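Local coordinates for protein gamma-resorcylate decarboxylase (Polaromonas, PDB 4QRO) that probably catalyses the manganese-dependent, non-oxidative decarboxylation of gamma-resorcylate (2,6-dihydroxybenzoate) to resorcinol, as a member of the amidohydrolase family, at residues V123-Q132 with V159-L169; V138-Q146 with E192-S203. One frame throughout, in Å; residues are numbered along the deposited sequence.

How the interactions relate
Interaction 1 joins two neighbouring parallel strands and the loops that leave their C-terminal ends, and it reaches the active site directly: H164 binds the manganese ion, to which the inhibitor 2-nitroresorcinol is also bound. Interaction 2 lies farther out, its centre about 11 Å from that of interaction 1, and clamps the loop following strand 125-128 to the helix following strand 161-164. The E192 side chain is about 11 Å from the inhibitor between nearest atoms. The two contacts touch, chiefly through Y142, whose OH lies 2.6 Å from S131 OG and 2.6 Å from G129 O, both probable hydrogen bonds. Their segments alternate along the chain.

Interaction 1 (V123-Q132 with V159-L169). With MN (manganese (II) ion), chain K; 38L (2-nitrobenzene-1,3-diol), chain M.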
loop_
_atom_site.group_PDB
_atom_site.type_symbol
_atom_site.label_atom_id
_atom_site.label_comp_id
_atom_site.label_asym_id
_atom_site.label_seq_id
_atom_site.Cartn_x
_atom_site.Cartn_y
_atom_site.Cartn_z
ATOM N N VAL A 123 -20.341 19.521 -8.268
ATOM C CA VAL A 123 -20.861 18.158 -8.428
ATOM C C VAL A 123 -20.314 17.180 -7.382
ATOM O O VAL A 123 -20.598 15.993 -7.441
ATOM C CB VAL A 123 -20.633 17.610 -9.861
ATOM C CG1 VAL A 123 -21.335 18.487 -10.888
ATOM C CG2 VAL A 123 -19.150 17.480 -10.177
ATOM N N GLY A 124 -19.557 17.690 -6.419
ATOM C CA GLY A 124 -18.921 16.839 -5.414
ATOM C C GLY A 124 -17.977 17.709 -4.647
ATOM O O GLY A 124 -17.989 18.935 -4.826
ATOM N N ALA A 125 -17.174 17.080 -3.796
ATOM C CA ALA A 125 -16.127 17.752 -3.027
ATOM C C ALA A 125 -14.820 16.999 -3.207
ATOM O O ALA A 125 -14.838 15.788 -3.436
ATOM C CB ALA A 125 -16.500 17.771 -1.570
ATOM N N LEU A 126 -13.701 17.716 -3.153
ATOM C CA LEU A 126 -12.389 17.080 -3.123
ATOM C C LEU A 126 -11.628 17.603 -1.925
ATOM O O LEU A 126 -11.551 18.808 -1.694
ATOM C CB LEU A 126 -11.612 17.296 -4.425
ATOM C CG LEU A 126 -10.251 16.549 -4.494
ATOM C CD1 LEU A 126 -9.970 15.983 -5.890
ATOM C CD2 LEU A 126 -9.100 17.426 -4.032
ATOM N N VAL A 127 -11.076 16.677 -1.152
ATOM C CA VAL A 127 -10.390 16.995 0.088
ATOM C C VAL A 127 -9.077 16.218 0.182
ATOM O O VAL A 127 -9.039 15.021 -0.077
ATOM C CB VAL A 127 -11.284 16.683 1.305
ATOM C CG1 VAL A 127 -10.512 16.786 2.620
ATOM C CG2 VAL A 127 -12.519 17.585 1.303
ATOM N N ASN A 128 -8.020 16.913 0.599
ATOM C CA ASN A 128 -6.688 16.365 0.589
ATOM C C ASN A 128 -6.348 15.719 1.905
ATOM O O ASN A 128 -5.528 16.223 2.700
ATOM C CB ASN A 128 -5.688 17.441 0.205
ATOM C CG ASN A 128 -6.036 18.110 -1.114
ATOM O OD1 ASN A 128 -6.100 17.456 -2.167
ATOM N ND2 ASN A 128 -6.277 19.428 -1.063
ATOM N N GLY A 129 -6.973 14.573 2.132
ATOM C CA GLY A 129 -6.681 13.803 3.321
ATOM C C GLY A 129 -7.021 14.552 4.599
ATOM O O GLY A 129 -7.917 15.410 4.621
ATOM N N PHE A 130 -6.288 14.241 5.668
ATOM C CA PHE A 130 -6.566 14.818 6.979
ATOM C C PHE A 130 -6.408 16.326 7.024
ATOM O O PHE A 130 -5.679 16.935 6.217
ATOM C CB PHE A 130 -5.643 14.203 8.044
ATOM C CG PHE A 130 -4.181 14.488 7.824
ATOM C CD1 PHE A 130 -3.606 15.663 8.291
ATOM C CD2 PHE A 130 -3.367 13.565 7.178
ATOM C CE1 PHE A 130 -2.263 15.933 8.078
ATOM C CE2 PHE A 130 -2.025 13.827 6.967
ATOM C CZ PHE A 130 -1.467 15.010 7.413
ATOM N N SER A 131 -7.048 16.927 8.024
ATOM C CA SER A 131 -6.917 18.360 8.265
ATOM C C SER A 131 -6.056 18.680 9.489
ATOM O O SER A 131 -6.006 17.925 10.480
ATOM C CB SER A 131 -8.297 18.986 8.447
ATOM O OG SER A 131 -9.025 18.906 7.264
ATOM N N GLN A 132 -5.390 19.814 9.393
ATOM C CA GLN A 132 -4.677 20.423 10.500
ATOM C C GLN A 132 -5.601 21.495 11.067
ATOM O O GLN A 132 -6.135 22.298 10.314
ATOM C CB GLN A 132 -3.373 21.047 10.010
ATOM C CG GLN A 132 -2.318 20.034 9.557
ATOM C CD GLN A 132 -1.129 20.692 8.878
ATOM O OE1 GLN A 132 -1.155 20.946 7.695
ATOM N NE2 GLN A 132 -0.081 20.982 9.643
ATOM N N VAL A 159 -23.948 13.803 -3.444
ATOM C CA VAL A 159 -22.779 14.087 -4.254
ATOM C C VAL A 159 -21.560 13.319 -3.690
ATOM O O VAL A 159 -21.473 13.094 -2.474
ATOM C CB VAL A 159 -22.441 15.588 -4.331
ATOM C CG1 VAL A 159 -23.556 16.369 -5.017
ATOM C CG2 VAL A 159 -22.110 16.160 -2.953
ATOM N N PRO A 160 -20.632 12.907 -4.575
ATOM C CA PRO A 160 -19.455 12.144 -4.119
ATOM C C PRO A 160 -18.396 12.986 -3.420
ATOM O O PRO A 160 -18.336 14.209 -3.628
ATOM C CB PRO A 160 -18.872 11.589 -5.428
ATOM C CG PRO A 160 -19.995 11.620 -6.396
ATOM C CD PRO A 160 -20.764 12.863 -6.045
ATOM N N PHE A 161 -17.520 12.319 -2.663
ATOM C CA PHE A 161 -16.442 12.983 -1.910
ATOM C C PHE A 161 -15.164 12.316 -2.374
ATOM O O PHE A 161 -15.045 11.106 -2.228
ATOM C CB PHE A 161 -16.698 12.762 -0.401
ATOM C CG PHE A 161 -15.657 13.350 0.532
ATOM C CD1 PHE A 161 -14.423 12.717 0.727
ATOM C CD2 PHE A 161 -15.934 14.483 1.277
ATOM C CE1 PHE A 161 -13.478 13.237 1.578
ATOM C CE2 PHE A 161 -14.993 14.993 2.168
ATOM C CZ PHE A 161 -13.769 14.373 2.318
ATOM N N TYR A 162 -14.241 13.101 -2.917
ATOM C CA TYR A 162 -12.969 12.603 -3.470
ATOM C C TYR A 162 -11.953 12.752 -2.376
ATOM O O TYR A 162 -11.624 13.869 -1.975
ATOM C CB TYR A 162 -12.567 13.427 -4.695
ATOM C CG TYR A 162 -11.615 12.747 -5.656
ATOM C CD1 TYR A 162 -10.383 12.251 -5.228
ATOM C CD2 TYR A 162 -11.940 12.624 -7.020
ATOM C CE1 TYR A 162 -9.519 11.631 -6.119
ATOM C CE2 TYR A 162 -11.085 12.001 -7.919
ATOM C CZ TYR A 162 -9.877 11.502 -7.467
ATOM O OH TYR A 162 -9.027 10.901 -8.389
ATOM N N LEU A 163 -11.462 11.624 -1.856
ATOM C CA LEU A 163 -10.498 11.651 -0.781
ATOM C C LEU A 163 -9.140 11.557 -1.473
ATOM O O LEU A 163 -8.724 10.486 -1.904
ATOM C CB LEU A 163 -10.756 10.496 0.202
ATOM C CG LEU A 163 -9.707 10.355 1.328
ATOM C CD1 LEU A 163 -9.757 11.521 2.293
ATOM C CD2 LEU A 163 -9.899 9.039 2.088
ATOM N N HIS A 164 -8.489 12.704 -1.628
ATOM C CA HIS A 164 -7.252 12.841 -2.405
ATOM C C HIS A 164 -6.088 12.775 -1.427
ATOM O O HIS A 164 -6.273 12.970 -0.208
ATOM C CB HIS A 164 -7.290 14.202 -3.145
ATOM C CG HIS A 164 -6.121 14.480 -4.030
ATOM N ND1 HIS A 164 -4.986 15.123 -3.581
ATOM C CD2 HIS A 164 -5.925 14.244 -5.349
ATOM C CE1 HIS A 164 -4.144 15.260 -4.586
ATOM N NE2 HIS A 164 -4.690 14.740 -5.668
ATOM N N PRO A 165 -4.880 12.472 -1.923
ATOM C CA PRO A 165 -3.780 12.444 -0.946
ATOM C C PRO A 165 -3.280 13.772 -0.411
ATOM O O PRO A 165 -3.577 14.852 -0.952
ATOM C CB PRO A 165 -2.623 11.778 -1.727
ATOM C CG PRO A 165 -3.281 11.037 -2.835
ATOM C CD PRO A 165 -4.481 11.866 -3.209
ATOM N N ARG A 166 -2.524 13.653 0.673
ATOM C CA ARG A 166 -1.550 14.642 1.115
ATOM C C ARG A 166 -0.459 13.817 1.779
ATOM O O ARG A 166 -0.632 12.604 2.030
ATOM C CB ARG A 166 -2.136 15.668 2.108
ATOM C CG ARG A 166 -2.567 15.056 3.443
ATOM C CD ARG A 166 -2.967 16.085 4.482
ATOM N NE ARG A 166 -1.872 16.993 4.793
ATOM C CZ ARG A 166 -2.008 18.154 5.424
ATOM N NH1 ARG A 166 -3.211 18.568 5.822
ATOM N NH2 ARG A 166 -0.930 18.911 5.639
ATOM N N ASN A 167 0.649 14.468 2.094
ATOM C CA ASN A 167 1.725 13.818 2.851
ATOM C C ASN A 167 1.436 13.741 4.338
ATOM O O ASN A 167 0.765 14.610 4.885
ATOM C CB ASN A 167 3.068 14.550 2.638
ATOM C CG ASN A 167 3.855 14.005 1.454
ATOM O OD1 ASN A 167 3.929 12.797 1.243
ATOM N ND2 ASN A 167 4.451 14.901 0.677
ATOM N N PRO A 168 1.963 12.701 5.017
ATOM C CA PRO A 168 1.836 12.681 6.461
ATOM C C PRO A 168 2.622 13.830 7.105
ATOM O O PRO A 168 3.606 14.309 6.524
ATOM C CB PRO A 168 2.469 11.323 6.862
ATOM C CG PRO A 168 3.412 11.014 5.758
ATOM C CD PRO A 168 2.783 11.571 4.511
ATOM N N LEU A 169 2.195 14.266 8.286
ATOM C CA LEU A 169 2.981 15.224 9.066
ATOM C C LEU A 169 4.342 14.571 9.383
ATOM O O LEU A 169 4.399 13.347 9.506
ATOM C CB LEU A 169 2.253 15.572 10.356
ATOM C CG LEU A 169 0.891 16.293 10.201
ATOM C CD1 LEU A 169 0.294 16.618 11.551
ATOM C CD2 LEU A 169 1.025 17.552 9.358
HETATM MN MN MN K . -3.791 14.746 -7.746
HETATM O OAK 38L M . -2.122 13.312 -6.929
HETATM N NAG 38L M . -0.938 13.329 -7.129
HETATM O OAJ 38L M . -0.340 12.256 -7.184
HETATM C CAA 38L M . -0.277 14.571 -7.298
HETATM C CAF 38L M . 1.101 14.552 -7.490
HETATM O OAH 38L M . 1.669 13.537 -8.200
HETATM C CAE 38L M . 1.902 15.566 -6.963
HETATM C CAD 38L M . 1.325 16.635 -6.286
HETATM C CAC 38L M . -0.062 16.750 -6.239
HETATM C CAB 38L M . -0.862 15.745 -6.781
HETATM O OAI 38L M . -2.221 15.911 -6.783
#
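Strands 125-128 and 161-164 of a beta-alpha-beta unit pair here in parallel, their short axes 4.7 Å apart and crossing at -20°, with helix 148-157 making the connection. Backbone hydrogen bonds alternate between them: A125 N to P160 O, Y162 N to A125 O, V127 N to Y162 O and H164 N to V127 O. On the face bearing L126 and Y162, those two side chains run side by side, and L126 CD1 sits over the Y162 ring toward its rim, 4.0 Å from the centroid. Y162 OH reaches on to E8 and T260. On the other face V127 CB and CG2 press against the end of the F161 ring, CB 3.5 Å from F161 CZ. H164 turns its ring toward the metal: CG stands anti to the backbone N (chi1 -178°), and NE2 binds the manganese ion at 2.3 Å. Its ND1 donates to P165 O in the carbonyl plane, on a lone pair, which helps fix the ring's rotation. E8, H10 and D287 complete the protein ligands, and the inhibitor adds OAK and OAI. Beyond the strands, the R166 chain bends at its third torsion, which brings the guanidinium down flat on F130, planes 5° apart, while its CD stands over the ring centre, 3.4 Å from the centroid. NH1 donates to F130 O at 3.0 Å, nearly in the guanidinium plane; NH2 donates to Q132 OE1 at 2.9 Å, from above the amide plane. L169 CG packs against F130 CE1. A metal site at the C-terminal ends of parallel strands, here with the inhibitor bound, is characteristic of the (beta/alpha)8 barrel of the amidohydrolase superfamily.

Interaction 2 (V138-Q146 with E192-S203); sequences VPLYYDMAQ and ETAVHALRLMGS
Y141 runs from its loop along helix 188-202, touching R199, then H196, then E192. Its CB lies under the guanidinium of R199, 3.5 Å from NH2, and CG faces the same group near its centre. The guanidinium is stacked on the ring with the planes 24° apart, an off-centre cation-pi contact. CD2 then points into the middle of the H196 ring, 3.3 Å above its plane, an edge-to-face pair. At the tip, OH donates to the syn lone pair of E192 OE2 at 2.7 Å, and a water donates both to this OH and to E192 OE1. H196 swings to the loop with CG anti to its backbone N (chi1 -160°), and its NE2 accepts the backbone N-H of Y142 at 3.1 Å, a nearly straight bond. The Y142 ring lies obliquely to H196, its CD2 3.5 Å from H196 NE2. Y141, Y142 and H196 form an aromatic cluster that fastens the loop after strand 125-128 to the helix following strand 161-164, within the amidohydrolase fold. R199 also grips D143 side-on: NE at 3.0 Å and NH2 at 3.2 Å both donate to OD1, which lies in the guanidinium plane, although the carboxylate is turned 70° from that plane. A methionine in place of R199 would probably leave the D143 carboxylate without its charged mate and the Y141 ring without its cationic cover. L200 CD2 packs against the backbone between Y142 and D143, 3.4 Å from D143 N. In the second subunit, H179 bonds to D143 OD2, and I175 O accepts from R199 NH1.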
loop_
_atom_site.group_PDB
_atom_site.type_symbol
_atom_site.label_atom_id
_atom_site.label_comp_id
_atom_site.label_asym_id
_atom_site.label_seq_id
_atom_site.Cartn_x
_atom_site.Cartn_y
_atom_site.Cartn_z
ATOM N N VAL A 138 -3.922 16.635 17.518
ATOM C CA VAL A 138 -3.788 15.573 16.535
ATOM C C VAL A 138 -4.390 15.974 15.198
ATOM O O VAL A 138 -5.322 16.802 15.143
ATOM C CB VAL A 138 -4.485 14.276 17.013
ATOM C CG1 VAL A 138 -3.813 13.764 18.275
ATOM C CG2 VAL A 138 -5.989 14.483 17.238
ATOM N N PRO A 139 -3.896 15.340 14.122
ATOM C CA PRO A 139 -4.561 15.454 12.821
ATOM C C PRO A 139 -6.002 14.896 12.800
ATOM O O PRO A 139 -6.349 13.904 13.467
ATOM C CB PRO A 139 -3.637 14.673 11.870
ATOM C CG PRO A 139 -2.797 13.796 12.736
ATOM C CD PRO A 139 -2.678 14.494 14.063
ATOM N N LEU A 140 -6.829 15.548 11.995
ATOM C CA LEU A 140 -8.222 15.279 11.950
ATOM C C LEU A 140 -8.539 14.359 10.763
ATOM O O LEU A 140 -8.319 14.728 9.609
ATOM C CB LEU A 140 -8.940 16.609 11.825
ATOM C CG LEU A 140 -8.790 17.546 13.034
ATOM C CD1 LEU A 140 -9.447 18.861 12.664
ATOM C CD2 LEU A 140 -9.457 17.003 14.296
ATOM N N TYR A 141 -8.987 13.153 11.083
ATOM C CA TYR A 141 -9.481 12.194 10.122
ATOM C C TYR A 141 -10.997 12.133 10.176
ATOM O O TYR A 141 -11.609 12.225 11.231
ATOM C CB TYR A 141 -8.879 10.810 10.412
ATOM C CG TYR A 141 -7.401 10.751 10.111
ATOM C CD1 TYR A 141 -6.445 11.167 11.048
ATOM C CD2 TYR A 141 -6.955 10.317 8.869
ATOM C CE1 TYR A 141 -5.079 11.139 10.736
ATOM C CE2 TYR A 141 -5.613 10.296 8.549
ATOM C CZ TYR A 141 -4.678 10.693 9.482
ATOM O OH TYR A 141 -3.342 10.631 9.137
ATOM N N TYR A 142 -11.602 11.796 9.045
ATOM C CA TYR A 142 -13.050 12.009 8.860
ATOM C C TYR A 142 -13.913 10.810 9.287
ATOM O O TYR A 142 -15.109 10.837 9.112
ATOM C CB TYR A 142 -13.331 12.522 7.439
ATOM C CG TYR A 142 -12.367 13.632 7.060
ATOM C CD1 TYR A 142 -12.124 14.696 7.934
ATOM C CD2 TYR A 142 -11.692 13.626 5.836
ATOM C CE1 TYR A 142 -11.234 15.713 7.612
ATOM C CE2 TYR A 142 -10.793 14.638 5.505
ATOM C CZ TYR A 142 -10.568 15.689 6.403
ATOM O OH TYR A 142 -9.676 16.701 6.098
ATOM N N ASP A 143 -13.293 9.791 9.891
ATOM C CA ASP A 143 -14.018 8.761 10.625
ATOM C C ASP A 143 -14.421 9.234 12.010
ATOM O O ASP A 143 -15.340 8.665 12.589
ATOM C CB ASP A 143 -13.191 7.480 10.777
ATOM C CG ASP A 143 -11.862 7.735 11.462
ATOM O OD1 ASP A 143 -11.029 8.436 10.869
ATOM O OD2 ASP A 143 -11.650 7.239 12.583
ATOM N N MET A 144 -13.734 10.247 12.542
ATOM C CA MET A 144 -13.970 10.707 13.929
ATOM C C MET A 144 -15.422 11.177 14.073
ATOM O O MET A 144 -15.993 11.711 13.128
ATOM C CB MET A 144 -12.991 11.818 14.332
ATOM C CG MET A 144 -11.516 11.410 14.348
ATOM S SD MET A 144 -10.416 12.875 14.346
ATOM C CE MET A 144 -8.821 12.170 14.755
ATOM N N ALA A 145 -15.996 10.983 15.264
ATOM C CA ALA A 145 -17.439 11.155 15.490
ATOM C C ALA A 145 -18.000 12.524 15.084
ATOM O O ALA A 145 -19.149 12.632 14.618
ATOM C CB ALA A 145 -17.759 10.880 16.958
ATOM N N GLN A 146 -17.208 13.573 15.266
ATOM C CA GLN A 146 -17.689 14.921 14.963
ATOM C C GLN A 146 -18.033 15.099 13.461
ATOM O O GLN A 146 -18.813 15.990 13.116
ATOM C CB GLN A 146 -16.736 16.013 15.523
ATOM C CG GLN A 146 -15.355 16.162 14.847
ATOM C CD GLN A 146 -14.256 15.318 15.461
ATOM O OE1 GLN A 146 -14.512 14.256 16.029
ATOM N NE2 GLN A 146 -13.017 15.776 15.324
ATOM N N GLU A 192 -0.973 6.972 3.030
ATOM C CA GLU A 192 -1.770 7.920 3.804
ATOM C C GLU A 192 -3.254 7.819 3.435
ATOM O O GLU A 192 -4.122 7.724 4.306
ATOM C CB GLU A 192 -1.257 9.335 3.561
ATOM C CG GLU A 192 -2.024 10.406 4.302
ATOM C CD GLU A 192 -1.985 10.246 5.812
ATOM O OE1 GLU A 192 -0.891 9.928 6.382
ATOM O OE2 GLU A 192 -3.062 10.462 6.434
ATOM N N THR A 193 -3.521 7.775 2.144
ATOM C CA THR A 193 -4.891 7.808 1.637
ATOM C C THR A 193 -5.590 6.445 1.788
ATOM O O THR A 193 -6.770 6.373 2.144
ATOM C CB THR A 193 -4.864 8.290 0.175
ATOM O OG1 THR A 193 -4.033 9.466 0.085
ATOM C CG2 THR A 193 -6.248 8.566 -0.339
ATOM N N ALA A 194 -4.863 5.361 1.517
ATOM C CA ALA A 194 -5.383 4.022 1.753
ATOM C C ALA A 194 -5.805 3.853 3.206
ATOM O O ALA A 194 -6.871 3.326 3.475
ATOM C CB ALA A 194 -4.347 2.965 1.367
ATOM N N VAL A 195 -4.972 4.298 4.153
ATOM C CA VAL A 195 -5.315 4.139 5.568
ATOM C C VAL A 195 -6.494 5.020 5.985
ATOM O O VAL A 195 -7.384 4.563 6.697
ATOM C CB VAL A 195 -4.092 4.349 6.473
ATOM C CG1 VAL A 195 -4.505 4.358 7.933
ATOM C CG2 VAL A 195 -3.101 3.210 6.221
ATOM N N HIS A 196 -6.541 6.250 5.484
ATOM C CA HIS A 196 -7.686 7.110 5.759
ATOM C C HIS A 196 -8.987 6.452 5.256
ATOM O O HIS A 196 -10.012 6.417 5.979
ATOM C CB HIS A 196 -7.453 8.459 5.126
ATOM C CG HIS A 196 -8.282 9.563 5.705
ATOM N ND1 HIS A 196 -7.857 10.879 5.696
ATOM C CD2 HIS A 196 -9.482 9.555 6.335
ATOM C CE1 HIS A 196 -8.773 11.634 6.284
ATOM N NE2 HIS A 196 -9.770 10.853 6.669
ATOM N N ALA A 197 -8.949 5.906 4.037
ATOM C CA ALA A 197 -10.144 5.263 3.446
ATOM C C ALA A 197 -10.559 4.057 4.283
ATOM O O ALA A 197 -11.742 3.853 4.544
ATOM C CB ALA A 197 -9.879 4.857 2.015
ATOM N N LEU A 198 -9.579 3.267 4.719
ATOM C CA LEU A 198 -9.863 2.124 5.593
ATOM C C LEU A 198 -10.414 2.515 6.951
ATOM O O LEU A 198 -11.273 1.824 7.486
ATOM C CB LEU A 198 -8.618 1.252 5.766
ATOM C CG LEU A 198 -8.182 0.436 4.547
ATOM C CD1 LEU A 198 -6.798 -0.186 4.747
ATOM C CD2 LEU A 198 -9.221 -0.639 4.211
ATOM N N ARG A 199 -9.917 3.608 7.523
ATOM C CA ARG A 199 -10.500 4.177 8.736
ATOM C C ARG A 199 -11.990 4.490 8.537
ATOM O O ARG A 199 -12.807 4.126 9.384
ATOM C CB ARG A 199 -9.733 5.410 9.217
ATOM C CG ARG A 199 -8.339 5.109 9.747
ATOM C CD ARG A 199 -7.580 6.373 10.153
ATOM N NE ARG A 199 -8.328 7.224 11.095
ATOM C CZ ARG A 199 -7.846 7.701 12.249
ATOM N NH1 ARG A 199 -6.587 7.444 12.645
ATOM N NH2 ARG A 199 -8.622 8.462 13.015
ATOM N N LEU A 200 -12.353 5.089 7.409
ATOM C CA LEU A 200 -13.785 5.371 7.144
ATOM C C LEU A 200 -14.608 4.067 7.094
ATOM O O LEU A 200 -15.666 3.965 7.703
ATOM C CB LEU A 200 -13.959 6.132 5.836
ATOM C CG LEU A 200 -13.339 7.524 5.674
ATOM C CD1 LEU A 200 -13.656 8.075 4.292
ATOM C CD2 LEU A 200 -13.864 8.456 6.768
ATOM N N MET A 201 -14.116 3.080 6.353
ATOM C CA MET A 201 -14.813 1.786 6.184
ATOM C C MET A 201 -14.973 1.011 7.511
ATOM O O MET A 201 -16.075 0.542 7.829
ATOM C CB MET A 201 -14.076 0.900 5.155
ATOM C CG MET A 201 -14.112 1.423 3.728
ATOM S SD MET A 201 -13.250 0.338 2.558
ATOM C CE MET A 201 -11.929 1.390 1.989
ATOM N N GLY A 202 -13.893 0.903 8.276
ATOM C CA GLY A 202 -13.922 0.264 9.616
ATOM C C GLY A 202 -14.814 0.949 10.660
ATOM O O GLY A 202 -15.352 0.298 11.572
ATOM N N SER A 203 -15.010 2.255 10.520
ATOM C CA SER A 203 -15.678 3.031 11.567
ATOM C C SER A 203 -17.145 2.748 11.667
ATOM O O SER A 203 -17.767 3.138 12.649
ATOM C CB SER A 203 -15.491 4.519 11.341
ATOM O OG SER A 203 -16.144 4.901 10.137
HETATM O O HOH W 1 -0.153 10.180 9.079
#